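Local coordinates for protein 2-dehydro-3-deoxy-d-gluconate/2-dehydro-3-deoxy-phosphogluconate aldolase (Picrophilus torridus, PDB 4UXD) that is an aldolase of the dihydrodipicolinate synthetase family, folded as a (beta/alpha)8 barrel and assembled from four chains, at residues A[29-34]-A[66-71]; A[59-64]-A[91-96]; A[129-134]-A[159-164]. All blocks are in the same frame, centred on the assembly; numbering follows the deposited sequence.

Following the chain from its N terminus, strand 27-31 leads into residues 29-34, which meet the loop 66-71 in interaction 1, closing a loop that holds helix 44-56 and strand 61-63. Interaction 2 opens at 59-64, inside that loop, and closes later at 91-96, so the two contacts cross; strands 27-31 and 61-63 are neighbours in the barrel and bind each other, as in the probable hydrogen bond from M32 N to F63 O. Interaction 3 follows in series, tying 129-134 to 159-164 on the far side of the chain's centre from interaction 2. It still reaches interaction 1, where F159 packs on S67, and both also touch the second subunit.

Interaction 1: residues A[29-34]-A[66-71]; sequences VCPMIT and GSTGVF
T34 fastens its segment to the turn at 66-71 by the one direct hydrogen bond between them: its OG1 donates to G69 O at 2.9 Å, arriving in the carbonyl plane on a lone pair. With chi1 at -48° the hydroxyl lies beside T34's own backbone N and the methyl anti to it, which turns the oxygen to G69. A second polar link is indirect: water 1 donates to M32 O (2.8 Å) and accepts from G66 N, so a buried carbonyl and amide are both served.

The remaining contact is packing, centred on T68. Its methyl CG2 sits 3.2 Å from P31 O and 3.6 Å from I33 CG2, while OG1 lies against the proline ring, 3.8 Å from P31 CG; a branched threonine can thus face both neighbours. G69, lacking a side chain, lets M32 O come within 3.2 Å of its CA.

Within 66-71 the backbone makes a type I beta turn from S67 to V70, closed by V70 N donating to S67 O. Y273 OH bonds both T34 N and T68 O, joining the segments a third time, and S67 OG is hydrogen-bonded to Y154 OH of its own chain and to Y128 OH of the second subunit. Such a turn, following strand 61-63 and packed against the end of strand 27-31, belongs to the C-terminal rim of a (beta/alpha)8 barrel, the rim where enzymes of this fold place their active sites.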
ATOM      1  N   VAL A  29       6.293  26.150  15.516  1.00 26.65           N
ATOM      2  CA  VAL A  29       7.194  26.279  14.388  1.00 22.77           C
ATOM      3  C   VAL A  29       6.376  26.490  13.128  1.00 20.19           C
ATOM      4  O   VAL A  29       5.524  25.655  12.829  1.00 16.77           O
ATOM      5  CB  VAL A  29       8.050  25.008  14.223  1.00 23.62           C
ATOM      6  CG1 VAL A  29       8.989  25.122  13.017  1.00 31.71           C
ATOM      7  CG2 VAL A  29       8.808  24.716  15.488  1.00 21.81           C
ATOM      8  N   CYS A  30       6.613  27.575  12.380  1.00 21.83           N
ATOM      9  CA  CYS A  30       5.948  27.710  11.076  1.00 21.70           C
ATOM     10  C   CYS A  30       6.753  27.093   9.933  1.00 26.18           C
ATOM     11  O   CYS A  30       7.828  27.580   9.589  1.00 24.29           O
ATOM     12  CB  CYS A  30       5.666  29.157  10.737  1.00 19.91           C
ATOM     13  SG  CYS A  30       5.009  29.322   9.049  1.00 21.39           S
ATOM     14  N   PRO A  31       6.230  26.017   9.324  1.00 23.25           N
ATOM     15  CA  PRO A  31       6.892  25.563   8.101  1.00 25.14           C
ATOM     16  C   PRO A  31       6.486  26.497   6.965  1.00 24.70           C
ATOM     17  O   PRO A  31       5.394  26.375   6.391  1.00 15.65           O
ATOM     18  CB  PRO A  31       6.370  24.140   7.922  1.00 23.82           C
ATOM     19  CG  PRO A  31       5.010  24.160   8.517  1.00 21.78           C
ATOM     20  CD  PRO A  31       4.998  25.266   9.586  1.00 19.89           C
ATOM     21  N   MET A  32       7.360  27.463   6.692  1.00 22.17           N
ATOM     22  CA  MET A  32       7.045  28.577   5.803  1.00 23.14           C
ATOM     23  C   MET A  32       6.758  28.135   4.378  1.00 26.73           C
ATOM     24  O   MET A  32       7.485  27.311   3.818  1.00 20.33           O
ATOM     25  CB  MET A  32       8.197  29.580   5.770  1.00 28.45           C
ATOM     26  CG  MET A  32       8.559  30.185   7.111  1.00 40.54           C
ATOM     27  SD  MET A  32       9.976  31.300   6.994  1.00 34.63           S
ATOM     28  CE  MET A  32       9.300  32.561   5.914  1.00 37.18           C
ATOM     29  N   ILE A  33       5.709  28.697   3.782  1.00 23.54           N
ATOM     30  CA  ILE A  33       5.600  28.641   2.334  1.00 25.30           C
ATOM     31  C   ILE A  33       6.696  29.518   1.752  1.00 24.97           C
ATOM     32  O   ILE A  33       7.200  30.428   2.409  1.00 24.58           O
ATOM     33  CB  ILE A  33       4.231  29.117   1.812  1.00 25.93           C
ATOM     34  CG1 ILE A  33       3.947  30.547   2.282  1.00 29.27           C
ATOM     35  CG2 ILE A  33       3.131  28.163   2.262  1.00 22.50           C
ATOM     36  CD1 ILE A  33       2.780  31.193   1.583  1.00 26.92           C
ATOM     37  N   THR A  34       7.057  29.243   0.513  1.00 28.64           N
ATOM     38  CA  THR A  34       7.934  30.125  -0.245  1.00 30.30           C
ATOM     39  C   THR A  34       7.100  30.967  -1.227  1.00 30.14           C
ATOM     40  O   THR A  34       6.794  30.491  -2.323  1.00 24.49           O
ATOM     41  CB  THR A  34       8.970  29.302  -1.006  1.00 25.36           C
ATOM     42  OG1 THR A  34       9.544  28.343  -0.118  1.00 23.84           O
ATOM     43  CG2 THR A  34      10.055  30.185  -1.590  1.00 32.52           C
ATOM     44  N   GLY A  66      10.869  23.846   4.250  1.00 22.84           N
ATOM     45  CA  GLY A  66      10.334  22.544   4.594  1.00 26.53           C
ATOM     46  C   GLY A  66       9.500  22.037   3.432  1.00 26.10           C
ATOM     47  O   GLY A  66       9.570  22.605   2.319  1.00 21.31           O
ATOM     48  N   SER A  67       8.710  20.991   3.689  1.00 17.51           N
ATOM     49  CA  SER A  67       7.811  20.422   2.695  1.00 17.45           C
ATOM     50  C   SER A  67       6.771  21.440   2.245  1.00 19.64           C
ATOM     51  O   SER A  67       6.455  21.550   1.063  1.00 19.61           O
ATOM     52  CB  SER A  67       7.103  19.177   3.247  1.00 24.43           C
ATOM     53  OG  SER A  67       8.021  18.132   3.544  1.00 22.91           O
ATOM     54  N   THR A  68       6.235  22.173   3.205  1.00 22.59           N
ATOM     55  CA  THR A  68       5.271  23.217   2.930  1.00 18.90           C
ATOM     56  C   THR A  68       5.880  24.255   2.002  1.00 25.82           C
ATOM     57  O   THR A  68       5.177  24.840   1.169  1.00 26.95           O
ATOM     58  CB  THR A  68       4.807  23.895   4.229  1.00 19.84           C
ATOM     59  OG1 THR A  68       4.156  22.931   5.058  1.00 27.28           O
ATOM     60  CG2 THR A  68       3.844  25.031   3.937  1.00 23.71           C
ATOM     61  N   GLY A  69       7.189  24.471   2.144  1.00 21.57           N
ATOM     62  CA  GLY A  69       7.911  25.423   1.313  1.00 27.00           C
ATOM     63  C   GLY A  69       8.352  24.874  -0.034  1.00 26.78           C
ATOM     64  O   GLY A  69       9.110  25.532  -0.760  1.00 30.09           O
ATOM     65  N   VAL A  70       7.847  23.682  -0.356  1.00 18.29           N
ATOM     66  CA  VAL A  70       8.182  22.917  -1.551  1.00 18.44           C
ATOM     67  C   VAL A  70       9.643  23.069  -1.989  1.00 22.73           C
ATOM     68  O   VAL A  70       9.937  23.277  -3.166  1.00 26.66           O
ATOM     69  CB  VAL A  70       7.215  23.269  -2.745  1.00 26.15           C
ATOM     70  CG1 VAL A  70       5.827  22.707  -2.486  1.00 26.34           C
ATOM     71  CG2 VAL A  70       7.113  24.741  -3.014  1.00 15.08           C
ATOM     72  N   PHE A  71      10.552  22.873  -1.033  1.00 25.00           N
ATOM     73  CA  PHE A  71      11.985  23.077  -1.254  1.00 23.54           C
ATOM     74  C   PHE A  71      12.575  22.320  -2.456  1.00 24.03           C
ATOM     75  O   PHE A  71      13.462  22.861  -3.110  1.00 19.81           O
ATOM     76  CB  PHE A  71      12.788  22.722   0.030  1.00 24.67           C
ATOM     77  CG  PHE A  71      12.818  21.252   0.360  1.00 20.95           C
ATOM     78  CD1 PHE A  71      11.843  20.685   1.171  1.00 15.19           C
ATOM     79  CD2 PHE A  71      13.826  20.442  -0.133  1.00 16.46           C
ATOM     80  CE1 PHE A  71      11.857  19.347   1.455  1.00 17.85           C
ATOM     81  CE2 PHE A  71      13.846  19.104   0.154  1.00 18.99           C
ATOM     82  CZ  PHE A  71      12.849  18.546   0.953  1.00 17.09           C
TER
HETATM   83  O   HOH W   1       8.786  25.215   5.068  1.00 25.77           O

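Interaction 2: residues A[59-64]-A[91-96]; sequences VDYLFP and KKPIMA
Y61 and M95 meet because both carry CG beside the backbone N (chi1 -57° in Y61) and the methionine chain then runs extended, bringing its methyl over one face of the tyrosine ring. They belong to a beta-alpha-beta unit: strands 61-63 and 95-97, parallel and adjacent, are joined through helix 76-88, and their pairing is one link in the ring of the (beta/alpha)8 barrel.

M95 CE lies 3.9 Å from the centroid of the Y61 ring and 18° off its normal, offset toward the rim, a CH-pi contact; M95 SD, more oblique at 5.2 Å from the same centroid, makes it a Met-aromatic contact too. An unbranched, flexible methionine suits this reach across the strands. P93 CG adds to the packing on the same ring from an oblique direction.

The backbones are joined at a single bridge, L62 with I94. L62 N donates to P93 O at 3.2 Å and M95 N to L62 O at 2.8 Å; F63 CA adds a CA-H...O contact to M95 O at 3.3 Å.

Y61, F63 and M95 all touch V29 of strand 27-31, and the F63 ring makes a cation-pi contact with K182. L62, P64 and I94 instead meet the helical layer: L62 touches helix 44-56, and P64 and I94 touch helix 76-88. P64 CD also packs 3.7 Å from I94 CG2, the two side chains crossing at about a right angle.

K92 lays CB against L62 CG, 3.8 Å away, then bends at chi2, so that its long chain returns to the loop before strand 61-63. There NZ, also weakly bonded to N58 OD1, donates to V59 O at 2.8 Å, with a C=O...donor angle of 167°.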
ATOM      1  N   VAL A  59       4.729  33.132  16.521  1.00 25.31           N
ATOM      2  CA  VAL A  59       5.294  31.802  16.376  1.00 27.45           C
ATOM      3  C   VAL A  59       6.695  31.909  16.972  1.00 31.25           C
ATOM      4  O   VAL A  59       7.237  33.011  17.072  1.00 29.68           O
ATOM      5  CB  VAL A  59       5.335  31.303  14.894  1.00 37.26           C
ATOM      6  CG1 VAL A  59       3.958  31.411  14.235  1.00 29.77           C
ATOM      7  CG2 VAL A  59       6.383  32.052  14.069  1.00 39.11           C
ATOM      8  N   ASP A  60       7.280  30.782  17.366  1.00 30.80           N
ATOM      9  CA  ASP A  60       8.591  30.781  18.012  1.00 24.73           C
ATOM     10  C   ASP A  60       9.739  30.505  17.046  1.00 28.01           C
ATOM     11  O   ASP A  60      10.849  30.964  17.258  1.00 28.67           O
ATOM     12  CB  ASP A  60       8.612  29.737  19.129  1.00 31.77           C
ATOM     13  CG  ASP A  60       7.436  29.870  20.058  1.00 35.25           C
ATOM     14  OD1 ASP A  60       7.512  30.699  20.984  1.00 48.12           O
ATOM     15  OD2 ASP A  60       6.432  29.160  19.854  1.00 26.93           O
ATOM     16  N   TYR A  61       9.475  29.722  16.004  1.00 34.97           N
ATOM     17  CA  TYR A  61      10.506  29.377  15.038  1.00 29.02           C
ATOM     18  C   TYR A  61      10.005  29.552  13.615  1.00 28.52           C
ATOM     19  O   TYR A  61       8.838  29.293  13.313  1.00 21.82           O
ATOM     20  CB  TYR A  61      10.988  27.941  15.232  1.00 27.97           C
ATOM     21  CG  TYR A  61      11.519  27.660  16.606  1.00 28.80           C
ATOM     22  CD1 TYR A  61      10.674  27.251  17.623  1.00 35.07           C
ATOM     23  CD2 TYR A  61      12.867  27.786  16.892  1.00 34.14           C
ATOM     24  CE1 TYR A  61      11.158  26.986  18.884  1.00 39.17           C
ATOM     25  CE2 TYR A  61      13.359  27.518  18.154  1.00 24.21           C
ATOM     26  CZ  TYR A  61      12.497  27.123  19.145  1.00 33.78           C
ATOM     27  OH  TYR A  61      12.967  26.861  20.411  1.00 45.70           O
ATOM     28  N   LEU A  62      10.912  30.027  12.764  1.00 29.14           N
ATOM     29  CA  LEU A  62      10.711  30.039  11.334  1.00 29.21           C
ATOM     30  C   LEU A  62      11.453  28.850  10.768  1.00 39.15           C
ATOM     31  O   LEU A  62      12.640  28.623  11.084  1.00 23.98           O
ATOM     32  CB  LEU A  62      11.227  31.326  10.689  1.00 36.55           C
ATOM     33  CG  LEU A  62      10.814  32.655  11.311  1.00 39.97           C
ATOM     34  CD1 LEU A  62      11.145  33.792  10.341  1.00 37.30           C
ATOM     35  CD2 LEU A  62       9.348  32.651  11.701  1.00 41.01           C
ATOM     36  N   PHE A  63      10.732  28.108   9.932  1.00 39.01           N
ATOM     37  CA  PHE A  63      11.241  26.924   9.270  1.00 31.43           C
ATOM     38  C   PHE A  63      11.108  27.120   7.763  1.00 25.92           C
ATOM     39  O   PHE A  63      10.165  26.636   7.148  1.00 26.11           O
ATOM     40  CB  PHE A  63      10.475  25.680   9.743  1.00 28.14           C
ATOM     41  CG  PHE A  63      10.822  24.416   9.001  1.00 32.99           C
ATOM     42  CD1 PHE A  63      11.998  24.308   8.263  1.00 26.29           C
ATOM     43  CD2 PHE A  63       9.958  23.329   9.040  1.00 25.78           C
ATOM     44  CE1 PHE A  63      12.307  23.151   7.597  1.00 24.57           C
ATOM     45  CE2 PHE A  63      10.265  22.171   8.370  1.00 20.15           C
ATOM     46  CZ  PHE A  63      11.443  22.077   7.654  1.00 24.28           C
ATOM     47  N   PRO A  64      12.066  27.824   7.159  1.00 25.56           N
ATOM     48  CA  PRO A  64      12.041  27.965   5.703  1.00 26.32           C
ATOM     49  C   PRO A  64      12.484  26.696   4.983  1.00 23.67           C
ATOM     50  O   PRO A  64      13.356  25.979   5.485  1.00 24.01           O
ATOM     51  CB  PRO A  64      13.031  29.109   5.453  1.00 26.03           C
ATOM     52  CG  PRO A  64      13.998  29.010   6.596  1.00 24.91           C
ATOM     53  CD  PRO A  64      13.194  28.550   7.771  1.00 31.98           C
ATOM     54  N   LYS A  91      14.670  38.292  13.381  1.00 36.82           N
ATOM     55  CA  LYS A  91      15.545  37.828  14.451  1.00 40.16           C
ATOM     56  C   LYS A  91      14.923  36.652  15.200  1.00 38.29           C
ATOM     57  O   LYS A  91      15.397  36.258  16.268  1.00 32.63           O
ATOM     58  CB  LYS A  91      15.870  38.981  15.409  1.00 54.88           C
ATOM     59  CG  LYS A  91      16.877  39.974  14.824  1.00 56.06           C
ATOM     60  CD  LYS A  91      17.253  41.063  15.813  1.00 73.43           C
ATOM     61  CE  LYS A  91      18.391  40.634  16.725  1.00 65.91           C
ATOM     62  NZ  LYS A  91      18.823  41.749  17.618  1.00 60.88           N
ATOM     63  N   LYS A  92      13.855  36.090  14.640  1.00 44.68           N
ATOM     64  CA  LYS A  92      13.312  34.843  15.160  1.00 33.69           C
ATOM     65  C   LYS A  92      14.355  33.765  14.957  1.00 31.45           C
ATOM     66  O   LYS A  92      15.108  33.805  13.983  1.00 27.55           O
ATOM     67  CB  LYS A  92      12.011  34.455  14.461  1.00 37.25           C
ATOM     68  CG  LYS A  92      10.806  35.296  14.842  1.00 31.38           C
ATOM     69  CD  LYS A  92      10.377  35.018  16.256  1.00 24.89           C
ATOM     70  CE  LYS A  92       9.071  35.686  16.541  1.00 17.18           C
ATOM     71  NZ  LYS A  92       8.591  35.285  17.870  1.00 24.86           N
ATOM     72  N   PRO A  93      14.444  32.821  15.899  1.00 33.91           N
ATOM     73  CA  PRO A  93      15.339  31.685  15.666  1.00 33.78           C
ATOM     74  C   PRO A  93      14.847  30.817  14.490  1.00 34.68           C
ATOM     75  O   PRO A  93      13.653  30.529  14.361  1.00 28.59           O
ATOM     76  CB  PRO A  93      15.295  30.929  16.996  1.00 35.16           C
ATOM     77  CG  PRO A  93      13.996  31.311  17.619  1.00 29.29           C
ATOM     78  CD  PRO A  93      13.755  32.736  17.198  1.00 25.02           C
ATOM     79  N   ILE A  94      15.780  30.415  13.637  1.00 39.44           N
ATOM     80  CA  ILE A  94      15.468  29.749  12.378  1.00 29.23           C
ATOM     81  C   ILE A  94      15.907  28.294  12.421  1.00 30.41           C
ATOM     82  O   ILE A  94      16.981  27.974  12.946  1.00 29.18           O
ATOM     83  CB  ILE A  94      16.151  30.476  11.176  1.00 25.01           C
ATOM     84  CG1 ILE A  94      15.560  31.871  11.010  1.00 23.58           C
ATOM     85  CG2 ILE A  94      15.968  29.702   9.867  1.00 26.71           C
ATOM     86  CD1 ILE A  94      16.291  32.752  10.043  1.00 22.83           C
ATOM     87  N   MET A  95      15.044  27.424  11.896  1.00 32.27           N
ATOM     88  CA  MET A  95      15.400  26.042  11.571  1.00 24.24           C
ATOM     89  C   MET A  95      15.430  25.907  10.061  1.00 23.06           C
ATOM     90  O   MET A  95      14.389  25.949   9.420  1.00 26.37           O
ATOM     91  CB  MET A  95      14.390  25.048  12.132  1.00 27.14           C
ATOM     92  CG  MET A  95      13.994  25.255  13.565  1.00 34.44           C
ATOM     93  SD  MET A  95      12.714  24.062  14.005  1.00 30.16           S
ATOM     94  CE  MET A  95      12.691  24.224  15.793  1.00 38.06           C
ATOM     95  N   ALA A  96      16.607  25.746   9.482  1.00 25.04           N
ATOM     96  CA  ALA A  96      16.716  25.712   8.028  1.00 25.65           C
ATOM     97  C   ALA A  96      16.429  24.320   7.477  1.00 26.25           C
ATOM     98  O   ALA A  96      17.049  23.336   7.883  1.00 19.30           O
ATOM     99  CB  ALA A  96      18.098  26.174   7.591  1.00 25.06           C
TER

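Interaction 3: residues A[129-134]-A[159-164]; sequences IKLNQE and FTNKID
L131 and N161, their CA atoms 6.2 Å apart, mark the closest backbone approach of two segments that run nearly parallel, 7° apart. At that spacing the two segments are stitched by side-chain amides rather than backbone pairing.

N161 works at one end. Its ND2 donates to I129 O at 3.1 Å, almost in the amide plane, and also to P126 O. Its OD1 accepts twice, from L131 N at 2.8 Å, which stands above the carbonyl plane, and from K130 NZ at 3.1 Å on a lone pair. An asparagine thus imitates a backbone peptide, giving and taking at once. K130 NZ reaches further through water 2, which also accepts from K162 N.

Q133 does the same at the other end, bent at chi2: OE1 takes D164 N at 2.8 Å, besides bonding T167 OG1, and NE2 gives to K162 O at 3.1 Å, nearly straight at 177°. Its amide stacks on the D164 carboxylate, planes 16° apart, while K162 NZ holds D164 OD1 in a salt bridge.

Q267 of the second subunit bonds K130 O and N132 N. The contact joins the starts of helices 133-144 and 165-174, where N132 and D164 occupy the N-cap positions, in the loops that follow strands 120-123 and 150-155, with L131, N161 and I163 packed on I136 of helix 133-144.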
ATOM      1  N   ILE A 129      14.823   7.006  -4.546  1.00 11.01           N
ATOM      2  CA  ILE A 129      15.151   5.603  -4.353  1.00 18.50           C
ATOM      3  C   ILE A 129      14.752   5.137  -2.946  1.00 20.87           C
ATOM      4  O   ILE A 129      15.016   5.810  -1.949  1.00 23.31           O
ATOM      5  CB  ILE A 129      16.656   5.367  -4.619  1.00 27.26           C
ATOM      6  CG1 ILE A 129      16.898   5.268  -6.127  1.00 27.95           C
ATOM      7  CG2 ILE A 129      17.162   4.096  -3.983  1.00 19.72           C
ATOM      8  CD1 ILE A 129      18.246   5.795  -6.557  1.00 22.82           C
ATOM      9  N   LYS A 130      14.085   3.985  -2.890  1.00 23.02           N
ATOM     10  CA  LYS A 130      13.660   3.382  -1.636  1.00 24.06           C
ATOM     11  C   LYS A 130      14.866   2.911  -0.846  1.00 25.24           C
ATOM     12  O   LYS A 130      15.726   2.213  -1.380  1.00 19.90           O
ATOM     13  CB  LYS A 130      12.710   2.208  -1.903  1.00 29.21           C
ATOM     14  CG  LYS A 130      12.273   1.431  -0.662  1.00 36.73           C
ATOM     15  CD  LYS A 130      11.263   2.219   0.164  1.00 60.91           C
ATOM     16  CE  LYS A 130      11.231   1.781   1.626  1.00 58.36           C
ATOM     17  NZ  LYS A 130      11.201   2.964   2.533  1.00 50.89           N
ATOM     18  N   LEU A 131      14.905   3.289   0.429  1.00 28.58           N
ATOM     19  CA  LEU A 131      16.020   2.954   1.310  1.00 24.25           C
ATOM     20  C   LEU A 131      15.591   2.199   2.553  1.00 23.61           C
ATOM     21  O   LEU A 131      14.544   2.490   3.129  1.00 22.07           O
ATOM     22  CB  LEU A 131      16.748   4.221   1.748  1.00 28.08           C
ATOM     23  CG  LEU A 131      17.365   5.106   0.677  1.00 24.65           C
ATOM     24  CD1 LEU A 131      17.934   6.353   1.349  1.00 28.06           C
ATOM     25  CD2 LEU A 131      18.430   4.369  -0.120  1.00 21.08           C
ATOM     26  N   ASN A 132      16.421   1.243   2.971  1.00 24.74           N
ATOM     27  CA  ASN A 132      16.294   0.620   4.286  1.00 19.88           C
ATOM     28  C   ASN A 132      16.921   1.523   5.370  1.00 25.56           C
ATOM     29  O   ASN A 132      17.403   2.622   5.070  1.00 25.37           O
ATOM     30  CB  ASN A 132      16.952  -0.764   4.287  1.00 19.19           C
ATOM     31  CG  ASN A 132      18.457  -0.713   3.967  1.00 33.42           C
ATOM     32  OD1 ASN A 132      19.103   0.326   4.099  1.00 40.29           O
ATOM     33  ND2 ASN A 132      19.015  -1.842   3.552  1.00 25.29           N
ATOM     34  N   GLN A 133      16.959   1.053   6.613  1.00 25.16           N
ATOM     35  CA  GLN A 133      17.476   1.862   7.716  1.00 25.45           C
ATOM     36  C   GLN A 133      19.024   1.958   7.787  1.00 24.44           C
ATOM     37  O   GLN A 133      19.550   2.922   8.325  1.00 19.41           O
ATOM     38  CB  GLN A 133      16.939   1.320   9.050  1.00 22.95           C
ATOM     39  CG  GLN A 133      15.427   1.370   9.197  1.00 21.49           C
ATOM     40  CD  GLN A 133      14.824   2.752   8.932  1.00 21.00           C
ATOM     41  OE1 GLN A 133      15.017   3.691   9.696  1.00 21.09           O
ATOM     42  NE2 GLN A 133      14.072   2.865   7.849  1.00 24.26           N
ATOM     43  N   GLU A 134      19.755   0.976   7.263  1.00 32.01           N
ATOM     44  CA  GLU A 134      21.221   1.048   7.273  1.00 29.83           C
ATOM     45  C   GLU A 134      21.707   2.197   6.356  1.00 35.48           C
ATOM     46  O   GLU A 134      22.612   2.967   6.705  1.00 28.20           O
ATOM     47  CB  GLU A 134      21.822  -0.293   6.840  1.00 41.44           C
ATOM     48  CG  GLU A 134      23.360  -0.391   6.908  1.00 58.72           C
ATOM     49  CD  GLU A 134      23.909  -0.413   8.335  1.00 75.71           C
ATOM     50  OE1 GLU A 134      23.743  -1.443   9.030  1.00 70.57           O
ATOM     51  OE2 GLU A 134      24.527   0.596   8.758  1.00 74.37           O
ATOM     52  N   PHE A 159       6.352  11.427   1.992  1.00 13.74           N
ATOM     53  CA  PHE A 159       7.088  12.054   0.907  1.00 20.98           C
ATOM     54  C   PHE A 159       8.455  11.426   0.707  1.00 22.77           C
ATOM     55  O   PHE A 159       9.003  11.479  -0.398  1.00 20.22           O
ATOM     56  CB  PHE A 159       7.207  13.576   1.151  1.00 18.06           C
ATOM     57  CG  PHE A 159       5.873  14.296   1.146  1.00 20.35           C
ATOM     58  CD1 PHE A 159       4.781  13.775   0.453  1.00 21.43           C
ATOM     59  CD2 PHE A 159       5.705  15.471   1.842  1.00 17.09           C
ATOM     60  CE1 PHE A 159       3.571  14.422   0.452  1.00 22.55           C
ATOM     61  CE2 PHE A 159       4.489  16.127   1.851  1.00 20.26           C
ATOM     62  CZ  PHE A 159       3.422  15.609   1.150  1.00 25.18           C
ATOM     63  N   THR A 160       8.991  10.804   1.758  1.00 19.58           N
ATOM     64  CA  THR A 160      10.307  10.188   1.677  1.00 16.89           C
ATOM     65  C   THR A 160      10.371   8.867   2.458  1.00 19.55           C
ATOM     66  O   THR A 160       9.392   8.456   3.088  1.00 20.21           O
ATOM     67  CB  THR A 160      11.386  11.166   2.192  1.00 16.25           C
ATOM     68  OG1 THR A 160      12.677  10.588   2.009  1.00 24.23           O
ATOM     69  CG2 THR A 160      11.185  11.485   3.663  1.00 18.75           C
ATOM     70  N   ASN A 161      11.520   8.201   2.393  1.00 19.69           N
ATOM     71  CA  ASN A 161      11.761   7.006   3.190  1.00 17.96           C
ATOM     72  C   ASN A 161      11.558   7.297   4.661  1.00 18.44           C
ATOM     73  O   ASN A 161      12.033   8.321   5.162  1.00 17.55           O
ATOM     74  CB  ASN A 161      13.175   6.482   2.982  1.00 16.30           C
ATOM     75  CG  ASN A 161      13.448   6.094   1.558  1.00 17.08           C
ATOM     76  OD1 ASN A 161      12.922   5.106   1.072  1.00 18.67           O
ATOM     77  ND2 ASN A 161      14.291   6.868   0.878  1.00 17.90           N
ATOM     78  N   LYS A 162      10.850   6.403   5.345  1.00 15.31           N
ATOM     79  CA  LYS A 162      10.621   6.532   6.779  1.00 21.07           C
ATOM     80  C   LYS A 162      11.924   6.326   7.528  1.00 19.14           C
ATOM     81  O   LYS A 162      12.791   5.591   7.065  1.00 12.02           O
ATOM     82  CB  LYS A 162       9.588   5.519   7.270  1.00 24.09           C
ATOM     83  CG  LYS A 162      10.051   4.065   7.244  1.00 23.69           C
ATOM     84  CD  LYS A 162       8.905   3.124   7.594  1.00 40.20           C
ATOM     85  CE  LYS A 162       9.280   1.648   7.474  1.00 40.53           C
ATOM     86  NZ  LYS A 162      10.266   1.180   8.488  1.00 38.86           N
ATOM     87  N   ILE A 163      12.068   6.989   8.669  1.00 16.48           N
ATOM     88  CA  ILE A 163      13.182   6.690   9.571  1.00 26.16           C
ATOM     89  C   ILE A 163      12.577   6.094  10.848  1.00 14.55           C
ATOM     90  O   ILE A 163      11.707   6.696  11.478  1.00 17.14           O
ATOM     91  CB  ILE A 163      14.068   7.961   9.856  1.00 18.07           C
ATOM     92  CG1 ILE A 163      15.214   7.614  10.816  1.00 17.72           C
ATOM     93  CG2 ILE A 163      13.212   9.137  10.346  1.00 12.21           C
ATOM     94  CD1 ILE A 163      16.103   8.793  11.184  1.00 16.21           C
ATOM     95  N   ASP A 164      12.994   4.885  11.197  1.00 12.78           N
ATOM     96  CA  ASP A 164      12.410   4.197  12.354  1.00 18.39           C
ATOM     97  C   ASP A 164      12.824   4.891  13.642  1.00 20.26           C
ATOM     98  O   ASP A 164      13.901   5.484  13.707  1.00 20.64           O
ATOM     99  CB  ASP A 164      12.838   2.731  12.417  1.00 21.97           C
ATOM    100  CG  ASP A 164      12.316   1.915  11.267  1.00 27.19           C
ATOM    101  OD1 ASP A 164      11.354   2.367  10.603  1.00 26.79           O
ATOM    102  OD2 ASP A 164      12.869   0.819  11.026  1.00 21.16           O
TER
HETATM  103  O   HOH W   2       9.165   4.534   3.861  1.00 29.35           O